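Local coordinates for protein GTPase HflX (Sulfolobus solfataricus P2, PDB 2QTF) that hydrolyses GTP, for which it is specific, and associates with the 50S ribosomal subunit, perhaps acting in protein synthesis or ribosome biogenesis, at residues Val290-Asp303 and Tyr324-Lys337. Residues are numbered along the deposited sequence; the frame is centred on the assembly and turned at random.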
loop_
_atom_site.group_PDB
_atom_site.type_symbol
_atom_site.label_atom_id
_atom_site.label_comp_id
_atom_site.label_asym_id
_atom_site.label_seq_id
_atom_site.Cartn_x
_atom_site.Cartn_y
_atom_site.Cartn_z
ATOM N N VAL A 290 -2.420 17.016 5.196
ATOM C CA VAL A 290 -1.997 17.619 3.878
ATOM C C VAL A 290 -2.744 18.940 3.549
ATOM O O VAL A 290 -3.968 18.961 3.295
ATOM C CB VAL A 290 -2.107 16.640 2.674
ATOM C CG1 VAL A 290 -1.748 17.408 1.316
ATOM C CG2 VAL A 290 -1.177 15.415 2.960
ATOM N N SER A 291 -1.970 20.000 3.472
ATOM C CA SER A 291 -2.521 21.341 3.329
ATOM C C SER A 291 -1.602 22.191 2.421
ATOM O O SER A 291 -0.377 22.209 2.649
ATOM C CB SER A 291 -2.592 21.964 4.758
ATOM O OG SER A 291 -3.069 23.303 4.662
ATOM N N GLY A 292 -2.160 22.908 1.442
ATOM C CA GLY A 292 -1.290 23.841 0.698
ATOM C C GLY A 292 -0.204 23.204 -0.205
ATOM O O GLY A 292 0.707 23.935 -0.701
ATOM N N LYS A 293 -0.226 21.861 -0.384
ATOM C CA LYS A 293 0.777 21.176 -1.278
ATOM C C LYS A 293 0.178 21.135 -2.675
ATOM O O LYS A 293 -0.960 20.673 -2.823
ATOM C CB LYS A 293 1.055 19.741 -0.834
ATOM C CG LYS A 293 1.854 19.737 0.413
ATOM C CD LYS A 293 2.396 18.368 0.821
ATOM C CE LYS A 293 3.129 18.508 2.194
ATOM N NZ LYS A 293 4.327 19.422 2.171
ATOM N N PRO A 294 0.965 21.511 -3.717
ATOM C CA PRO A 294 0.383 21.278 -5.038
ATOM C C PRO A 294 0.094 19.810 -5.306
ATOM O O PRO A 294 0.941 18.953 -4.973
ATOM C CB PRO A 294 1.469 21.778 -6.018
ATOM C CG PRO A 294 2.387 22.693 -5.150
ATOM C CD PRO A 294 2.323 22.119 -3.764
ATOM N N ILE A 295 -1.069 19.517 -5.917
ATOM C CA ILE A 295 -1.387 18.113 -6.257
ATOM C C ILE A 295 -1.630 17.959 -7.746
ATOM O O ILE A 295 -2.482 18.688 -8.313
ATOM C CB ILE A 295 -2.640 17.614 -5.436
ATOM C CG1 ILE A 295 -2.250 17.573 -3.906
ATOM C CG2 ILE A 295 -3.025 16.166 -5.927
ATOM C CD1 ILE A 295 -3.429 16.936 -3.038
ATOM N N LEU A 296 -0.864 17.088 -8.415
ATOM C CA LEU A 296 -1.080 16.783 -9.806
ATOM C C LEU A 296 -1.916 15.518 -9.822
ATOM O O LEU A 296 -1.459 14.471 -9.342
ATOM C CB LEU A 296 0.285 16.459 -10.454
ATOM C CG LEU A 296 0.281 15.938 -11.915
ATOM C CD1 LEU A 296 -0.484 16.870 -12.897
ATOM C CD2 LEU A 296 1.798 15.705 -12.476
ATOM N N VAL A 297 -3.093 15.532 -10.413
ATOM C CA VAL A 297 -3.951 14.364 -10.386
ATOM C C VAL A 297 -3.719 13.655 -11.693
ATOM O O VAL A 297 -3.771 14.284 -12.787
ATOM C CB VAL A 297 -5.525 14.723 -10.238
ATOM C CG1 VAL A 297 -6.331 13.430 -10.252
ATOM C CG2 VAL A 297 -5.783 15.614 -8.998
ATOM N N THR A 298 -3.436 12.344 -11.627
ATOM C CA THR A 298 -3.291 11.636 -12.866
ATOM C C THR A 298 -4.402 10.584 -12.971
ATOM O O THR A 298 -4.425 9.621 -12.215
ATOM C CB THR A 298 -1.901 10.947 -13.037
ATOM O OG1 THR A 298 -1.734 9.960 -12.024
ATOM C CG2 THR A 298 -0.746 11.942 -12.955
ATOM N N LEU A 299 -5.262 10.777 -13.945
ATOM C CA LEU A 299 -6.273 9.813 -14.294
ATOM C C LEU A 299 -5.668 8.709 -15.153
ATOM O O LEU A 299 -5.343 8.908 -16.320
ATOM C CB LEU A 299 -7.431 10.582 -15.022
ATOM C CG LEU A 299 -8.696 9.859 -15.344
ATOM C CD1 LEU A 299 -9.212 9.186 -13.939
ATOM C CD2 LEU A 299 -9.687 10.903 -15.931
ATOM N N ASN A 300 -5.445 7.555 -14.521
ATOM C CA ASN A 300 -4.642 6.490 -15.055
ATOM C C ASN A 300 -5.496 5.354 -15.653
ATOM O O ASN A 300 -6.729 5.379 -15.482
ATOM C CB ASN A 300 -3.765 5.925 -13.912
ATOM C CG ASN A 300 -2.646 5.007 -14.419
ATOM O OD1 ASN A 300 -2.075 5.177 -15.505
ATOM N ND2 ASN A 300 -2.349 3.989 -13.647
ATOM N N LYS A 301 -4.822 4.456 -16.386
ATOM C CA LYS A 301 -5.357 3.227 -17.015
ATOM C C LYS A 301 -6.329 3.587 -18.118
ATOM O O LYS A 301 -7.261 2.800 -18.411
ATOM C CB LYS A 301 -6.073 2.359 -15.960
ATOM C CG LYS A 301 -5.221 1.975 -14.813
ATOM C CD LYS A 301 -5.946 0.837 -14.013
ATOM C CE LYS A 301 -5.126 0.499 -12.824
ATOM N NZ LYS A 301 -5.600 -0.774 -12.125
ATOM N N ILE A 302 -6.117 4.748 -18.758
ATOM C CA ILE A 302 -7.053 5.269 -19.736
ATOM C C ILE A 302 -7.157 4.369 -20.989
ATOM O O ILE A 302 -8.120 4.525 -21.777
ATOM C CB ILE A 302 -6.697 6.692 -20.238
ATOM C CG1 ILE A 302 -5.343 6.680 -21.118
ATOM C CG2 ILE A 302 -6.852 7.739 -19.048
ATOM C CD1 ILE A 302 -4.946 8.098 -21.694
ATOM N N ASP A 303 -6.188 3.479 -21.176
ATOM C CA ASP A 303 -6.269 2.516 -22.268
ATOM C C ASP A 303 -7.456 1.540 -22.114
ATOM O O ASP A 303 -8.007 1.059 -23.133
ATOM C CB ASP A 303 -4.948 1.729 -22.414
ATOM C CG ASP A 303 -4.528 1.011 -21.133
ATOM O OD1 ASP A 303 -4.231 1.673 -20.062
ATOM O OD2 ASP A 303 -4.427 -0.241 -21.230
ATOM N N TYR A 324 -10.207 20.591 -3.217
ATOM C CA TYR A 324 -8.876 20.909 -2.721
ATOM C C TYR A 324 -8.267 22.085 -3.531
ATOM O O TYR A 324 -8.455 22.185 -4.762
ATOM C CB TYR A 324 -7.983 19.623 -2.807
ATOM C CG TYR A 324 -6.571 19.787 -2.309
ATOM C CD1 TYR A 324 -6.232 19.497 -0.958
ATOM C CD2 TYR A 324 -5.556 20.209 -3.173
ATOM C CE1 TYR A 324 -4.914 19.678 -0.499
ATOM C CE2 TYR A 324 -4.274 20.399 -2.729
ATOM C CZ TYR A 324 -3.956 20.129 -1.401
ATOM O OH TYR A 324 -2.675 20.298 -0.968
ATOM N N SER A 325 -7.445 22.855 -2.854
ATOM C CA SER A 325 -6.592 23.809 -3.474
ATOM C C SER A 325 -5.233 23.750 -2.816
ATOM O O SER A 325 -5.167 23.710 -1.608
ATOM C CB SER A 325 -7.213 25.222 -3.245
ATOM O OG SER A 325 -6.554 26.144 -4.057
ATOM N N PRO A 326 -4.108 23.852 -3.600
ATOM C CA PRO A 326 -4.012 24.032 -5.043
ATOM C C PRO A 326 -3.874 22.688 -5.808
ATOM O O PRO A 326 -2.975 21.881 -5.536
ATOM C CB PRO A 326 -2.742 24.844 -5.189
ATOM C CG PRO A 326 -1.850 24.374 -4.116
ATOM C CD PRO A 326 -2.795 23.922 -2.965
ATOM N N ILE A 327 -4.738 22.515 -6.759
ATOM C CA ILE A 327 -4.609 21.477 -7.753
ATOM C C ILE A 327 -3.623 22.069 -8.828
ATOM O O ILE A 327 -3.916 23.104 -9.476
ATOM C CB ILE A 327 -5.970 21.153 -8.361
ATOM C CG1 ILE A 327 -6.874 20.461 -7.336
ATOM C CG2 ILE A 327 -5.896 20.122 -9.525
ATOM C CD1 ILE A 327 -6.460 18.989 -6.820
ATOM N N PHE A 328 -2.516 21.390 -9.030
ATOM C CA PHE A 328 -1.547 21.765 -10.111
ATOM C C PHE A 328 -2.116 21.513 -11.485
ATOM O O PHE A 328 -2.136 22.373 -12.355
ATOM C CB PHE A 328 -0.241 21.035 -9.897
ATOM C CG PHE A 328 0.803 21.466 -10.844
ATOM C CD1 PHE A 328 1.436 22.707 -10.662
ATOM C CD2 PHE A 328 1.129 20.670 -11.967
ATOM C CE1 PHE A 328 2.381 23.149 -11.583
ATOM C CE2 PHE A 328 2.101 21.108 -12.911
ATOM C CZ PHE A 328 2.688 22.355 -12.719
ATOM N N ASP A 329 -2.598 20.301 -11.718
ATOM C CA ASP A 329 -3.242 19.993 -12.956
ATOM C C ASP A 329 -3.861 18.641 -12.851
ATOM O O ASP A 329 -3.641 17.948 -11.858
ATOM C CB ASP A 329 -2.182 19.924 -14.085
ATOM C CG ASP A 329 -2.784 20.338 -15.453
ATOM O OD1 ASP A 329 -4.037 20.300 -15.568
ATOM O OD2 ASP A 329 -2.013 20.719 -16.354
ATOM N N VAL A 330 -4.639 18.281 -13.861
ATOM C CA VAL A 330 -5.319 16.992 -13.980
ATOM C C VAL A 330 -5.023 16.463 -15.378
ATOM O O VAL A 330 -5.416 17.146 -16.359
ATOM C CB VAL A 330 -6.893 17.137 -13.743
ATOM C CG1 VAL A 330 -7.528 15.790 -13.788
ATOM C CG2 VAL A 330 -7.209 17.683 -12.332
ATOM N N ILE A 331 -4.303 15.325 -15.500
ATOM C CA ILE A 331 -3.948 14.741 -16.822
ATOM C C ILE A 331 -4.375 13.277 -16.942
ATOM O O ILE A 331 -4.357 12.554 -15.983
ATOM C CB ILE A 331 -2.443 14.939 -17.163
ATOM C CG1 ILE A 331 -1.576 14.244 -16.090
ATOM C CG2 ILE A 331 -2.173 16.500 -17.021
ATOM C CD1 ILE A 331 -0.017 14.305 -16.265
ATOM N N PRO A 332 -4.728 12.849 -18.143
ATOM C CA PRO A 332 -4.957 11.434 -18.377
ATOM C C PRO A 332 -3.704 10.779 -18.847
ATOM O O PRO A 332 -2.985 11.350 -19.751
ATOM C CB PRO A 332 -5.974 11.452 -19.545
ATOM C CG PRO A 332 -5.538 12.785 -20.359
ATOM C CD PRO A 332 -4.995 13.719 -19.332
ATOM N N ILE A 333 -3.418 9.607 -18.314
ATOM C CA ILE A 333 -2.262 8.868 -18.785
ATOM C C ILE A 333 -2.592 7.397 -18.833
ATOM O O ILE A 333 -3.606 6.943 -18.244
ATOM C CB ILE A 333 -1.041 8.984 -17.781
ATOM C CG1 ILE A 333 -1.469 8.389 -16.395
ATOM C CG2 ILE A 333 -0.576 10.468 -17.703
ATOM C CD1 ILE A 333 -0.279 8.294 -15.345
ATOM N N SER A 334 -1.721 6.618 -19.453
ATOM C CA SER A 334 -1.727 5.162 -19.239
ATOM C C SER A 334 -0.299 4.754 -18.907
ATOM O O SER A 334 0.572 4.759 -19.782
ATOM C CB SER A 334 -2.245 4.378 -20.410
ATOM O OG SER A 334 -1.923 3.022 -20.102
ATOM N N ALA A 335 -0.024 4.515 -17.638
ATOM C CA ALA A 335 1.339 4.127 -17.214
ATOM C C ALA A 335 1.719 2.817 -17.851
ATOM O O ALA A 335 2.856 2.699 -18.234
ATOM C CB ALA A 335 1.506 4.074 -15.669
ATOM N N LEU A 336 0.769 1.884 -18.065
ATOM C CA LEU A 336 1.113 0.537 -18.685
ATOM C C LEU A 336 1.394 0.586 -20.166
ATOM O O LEU A 336 2.272 -0.079 -20.654
ATOM C CB LEU A 336 -0.001 -0.515 -18.498
ATOM C CG LEU A 336 0.148 -1.280 -17.162
ATOM C CD1 LEU A 336 -0.523 -2.677 -17.322
ATOM C CD2 LEU A 336 1.633 -1.449 -16.599
ATOM N N LYS A 337 0.598 1.364 -20.878
ATOM C CA LYS A 337 0.674 1.490 -22.308
ATOM C C LYS A 337 1.557 2.638 -22.737
ATOM O O LYS A 337 1.810 2.802 -23.946
ATOM C CB LYS A 337 -0.727 1.718 -22.849
ATOM C CG LYS A 337 -1.515 0.422 -22.930
ATOM C CD LYS A 337 -0.825 -0.645 -23.766
ATOM C CE LYS A 337 -1.418 -2.011 -23.420
ATOM N NZ LYS A 337 -1.251 -3.066 -24.519
HETATM O O HOH W 1 -4.709 23.028 0.853
HETATM O O HOH W 2 -2.011 2.109 -16.938
#
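Strands 295-300 and 327-332 run parallel at 15°, their axes 4.6 Å apart, joined by a ladder of backbone hydrogen bonds from Ile295 N to Pro326 O through to Ile333 N to Leu299 O. The register slips by one residue at Phe328, whose helical backbone angles mark a beta bulge: Ile295 pairs with Ile327, but Val297 with Val330. At the start of the ladder, the Tyr324 ring lies across Ile295, whose CD1 sits over one face, 3.7 Å from the ring centroid in a CH-pi contact. A chi1 of -179° carries the ring to the loop 290-294, which meets its edge, and its OH donates to Lys293 O at 2.6 Å, in the carbonyl plane and on a lone pair. Substituting phenylalanine would probably leave Lys293 O without this donor and the ring freer to shift over Ile295. On one side of the sheet, Val297 and Val330 lie side by side; on the other, Thr298 CG2 meets Ile331 CG1 at 4.0 Å, and helix 341-355 packs on Ile331 and Phe328. At the C-terminal end of strand 295-300, Asn300 OD1 accepts a nearly straight bond from Ala335 N (3.0 Å), in the plane of its amide carbonyl, while ND2 is held by Ser190 O of the P-loop. Ser334 OG donates to Asp303 OD1 at 2.7 Å, approaching from above the carboxylate, and accepts from Lys337 N in an ST motif. Asn300-Lys301-Ile302-Asp303 is the NKxD motif of a G domain, and Ser334-Ala335-Leu336 its G5 loop, both inferred to bind GTP. The two side-chain bonds tie these loops together, and Asn300, gripped through both ends of its amide, also links them to the P-loop, consistent with a prearranged nucleotide pocket.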